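Tyrocidine synthase 3 (Brevibacillus parabrevis, PDB 4MRT) probably carries activated amino acids and the growing peptide on a phosphopantetheine arm during nonribosomal synthesis of tyrocidine, through its peptidyl carrier domain. Local coordinates at residues E61-L64 and K65-F68. The protein carries 1 engineered substitution. Residues are numbered along the deposited sequence; the frame is centred on the assembly and turned at random.
With COA (coenzyme A), chain D.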
loop_
_atom_site.group_PDB
_atom_site.type_symbol
_atom_site.label_atom_id
_atom_site.label_comp_id
_atom_site.label_asym_id
_atom_site.label_seq_id
_atom_site.Cartn_x
_atom_site.Cartn_y
_atom_site.Cartn_z
ATOM N N GLU A 61 1.788 20.971 9.170
ATOM C CA GLU A 61 2.476 19.818 8.625
ATOM C C GLU A 61 1.911 18.595 9.318
ATOM O O GLU A 61 2.104 18.421 10.518
ATOM C CB GLU A 61 3.976 19.917 8.918
ATOM C CG GLU A 61 4.847 19.114 7.971
ATOM C CD GLU A 61 5.332 19.938 6.789
ATOM O OE1 GLU A 61 6.491 19.732 6.364
ATOM O OE2 GLU A 61 4.563 20.791 6.286
ATOM N N LEU A 62 1.187 17.762 8.577
ATOM C CA LEU A 62 0.658 16.518 9.133
ATOM C C LEU A 62 1.612 15.376 8.787
ATOM O O LEU A 62 1.578 14.869 7.665
ATOM C CB LEU A 62 -0.733 16.230 8.568
ATOM C CG LEU A 62 -1.442 14.942 8.975
ATOM C CD1 LEU A 62 -1.482 14.827 10.486
ATOM C CD2 LEU A 62 -2.849 14.891 8.395
ATOM N N PRO A 63 2.464 14.955 9.748
ATOM C CA PRO A 63 3.331 13.832 9.412
ATOM C C PRO A 63 2.479 12.606 9.106
ATOM O O PRO A 63 1.441 12.378 9.724
ATOM C CB PRO A 63 4.181 13.644 10.680
ATOM C CG PRO A 63 4.076 14.953 11.414
ATOM C CD PRO A 63 2.662 15.385 11.141
ATOM N N LEU A 64 2.884 11.844 8.108
ATOM C CA LEU A 64 2.084 10.720 7.681
ATOM C C LEU A 64 1.943 9.681 8.764
ATOM O O LEU A 64 0.877 9.079 8.895
ATOM C CB LEU A 64 2.628 10.120 6.398
ATOM C CG LEU A 64 2.115 10.781 5.113
ATOM C CD1 LEU A 64 0.598 10.752 5.042
ATOM C CD2 LEU A 64 2.609 12.205 4.934
ATOM N N LYS A 65 3.003 9.483 9.544
ATOM C CA LYS A 65 3.000 8.508 10.623
ATOM C C LYS A 65 1.905 8.816 11.648
ATOM O O LYS A 65 1.336 7.910 12.233
ATOM C CB LYS A 65 4.383 8.414 11.307
ATOM C CG LYS A 65 4.715 9.552 12.267
ATOM C CD LYS A 65 6.211 9.715 12.516
ATOM C CE LYS A 65 6.843 8.418 13.001
ATOM N NZ LYS A 65 8.141 8.646 13.709
ATOM N N VAL A 66 1.603 10.098 11.844
ATOM C CA VAL A 66 0.501 10.503 12.714
ATOM C C VAL A 66 -0.863 10.085 12.165
ATOM O O VAL A 66 -1.700 9.563 12.908
ATOM C CB VAL A 66 0.543 12.021 12.974
ATOM C CG1 VAL A 66 -0.745 12.492 13.652
ATOM C CG2 VAL A 66 1.765 12.348 13.822
ATOM N N LEU A 67 -1.095 10.294 10.870
ATOM C CA LEU A 67 -2.343 9.858 10.252
ATOM C C LEU A 67 -2.524 8.343 10.362
ATOM O O LEU A 67 -3.606 7.846 10.675
ATOM C CB LEU A 67 -2.380 10.327 8.799
ATOM C CG LEU A 67 -3.603 9.995 7.945
ATOM C CD1 LEU A 67 -4.925 10.105 8.694
ATOM C CD2 LEU A 67 -3.601 10.924 6.745
ATOM N N PHE A 68 -1.446 7.595 10.145
ATOM C CA PHE A 68 -1.511 6.128 10.261
ATOM C C PHE A 68 -1.713 5.634 11.692
ATOM O O PHE A 68 -2.367 4.617 11.923
ATOM C CB PHE A 68 -0.242 5.518 9.667
ATOM C CG PHE A 68 -0.308 5.358 8.196
ATOM C CD1 PHE A 68 -0.853 4.202 7.643
ATOM C CD2 PHE A 68 0.150 6.349 7.356
ATOM C CE1 PHE A 68 -0.917 4.050 6.281
ATOM C CE2 PHE A 68 0.076 6.198 5.987
ATOM C CZ PHE A 68 -0.452 5.055 5.446
HETATM N N1A COA D . 5.752 -2.224 5.595
HETATM C C2A COA D . 5.541 -3.112 4.604
HETATM N N3A COA D . 4.347 -3.602 4.278
HETATM C C4A COA D . 3.250 -3.225 4.982
HETATM C C5A COA D . 3.388 -2.274 6.089
HETATM C C6A COA D . 4.735 -1.775 6.370
HETATM N N6A COA D . 4.922 -0.897 7.375
HETATM N N7A COA D . 2.161 -2.070 6.607
HETATM C C8A COA D . 1.307 -2.848 5.907
HETATM N N9A COA D . 1.967 -3.542 4.950
HETATM C C1B COA D . 1.373 -4.457 3.945
HETATM C C2B COA D . 0.184 -5.243 4.465
HETATM O O2B COA D . 0.308 -6.599 3.990
HETATM C C3B COA D . -0.987 -4.564 3.767
HETATM O O3B COA D . -2.075 -5.441 3.511
HETATM P P3B COA D . -3.478 -5.379 4.318
HETATM O O7A COA D . -4.505 -5.927 3.375
HETATM O O8A COA D . -3.301 -6.269 5.518
HETATM O O9A COA D . -3.641 -3.938 4.682
HETATM C C4B COA D . -0.352 -4.190 2.449
HETATM O O4B COA D . 0.910 -3.690 2.810
HETATM C C5B COA D . -1.098 -3.169 1.627
HETATM O O5B COA D . -0.192 -2.639 0.663
HETATM P P1A COA D . -0.740 -1.483 -0.307
HETATM O O1A COA D . -1.962 -1.990 -1.012
HETATM O O2A COA D . 0.421 -1.044 -1.164
HETATM O O3A COA D . -1.218 -0.386 0.741
HETATM P P2A COA D . -0.912 1.186 0.596
HETATM O O4A COA D . -0.505 1.596 -0.813
HETATM O O5A COA D . -2.116 1.924 1.203
HETATM O O6A COA D . 0.315 1.500 1.618
HETATM C CBP COA D . 2.313 1.119 2.999
HETATM C CCP COA D . 1.055 0.528 2.346
HETATM C CDP COA D . 2.945 2.414 2.508
HETATM C CEP COA D . 3.055 0.252 3.986
HETATM C CAP COA D . 1.504 1.902 4.135
HETATM O OAP COA D . 0.528 1.086 4.806
HETATM C C9P COA D . 2.323 2.542 5.270
HETATM O O9P COA D . 3.034 3.529 5.083
HETATM N N8P COA D . 2.251 1.987 6.485
HETATM C C7P COA D . 3.062 2.460 7.605
HETATM C C6P COA D . 2.362 3.517 8.446
HETATM C C5P COA D . 3.193 3.868 9.676
HETATM O O5P COA D . 4.196 4.534 9.496
HETATM N N4P COA D . 2.772 3.455 10.896
HETATM C C3P COA D . 3.506 3.717 12.146
HETATM C C2P COA D . 2.764 4.594 13.163
HETATM S S1P COA D . 3.840 5.078 14.564
#
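The ring of Phe68 meets two quite different neighbours: over one face passes the pantetheine arm of coenzyme A, and at the edge, near the ring plane, lies the carbonyl oxygen of Leu64. The setting is the N-terminal end of the short helix 64-69 in the helical bundle of a peptidyl carrier domain, where this first turn lines part of the coenzyme A pocket through Lys65 and Phe68. Methylene C6P of the arm sits toward the rim of the ring rather than over its centre, 3.3 Å from Phe68 CG. With Phe68 CG turned anti to its own carbonyl carbon (chi1 -84°), the ring swings back toward the first turn, and Phe68 CD2 comes to 3.2 Å from Leu64 O. That same oxygen, Leu64 O, takes the first well-formed helical bond, from Phe68 N at 3.0 Å. An alanine here in place of Phe68 would probably leave the pantetheine methylene without the ring face it lies over, and Phe38 without its stacking partner. One step earlier, Pro63 occupies the N-cap position; its carbonyl oxygen receives two weak bonds, from Val66 N and Leu67 N. Val66 lies alongside the proline, pointing the same way, with Val66 CG2 4.1 Å from Pro63 CD, and both side chains also touch Tyr79 of helix 73-81. The other branch of Val66, CG1, anti to the backbone N (chi1 169°), reaches back to within 4.0 Å of Leu62 CD1.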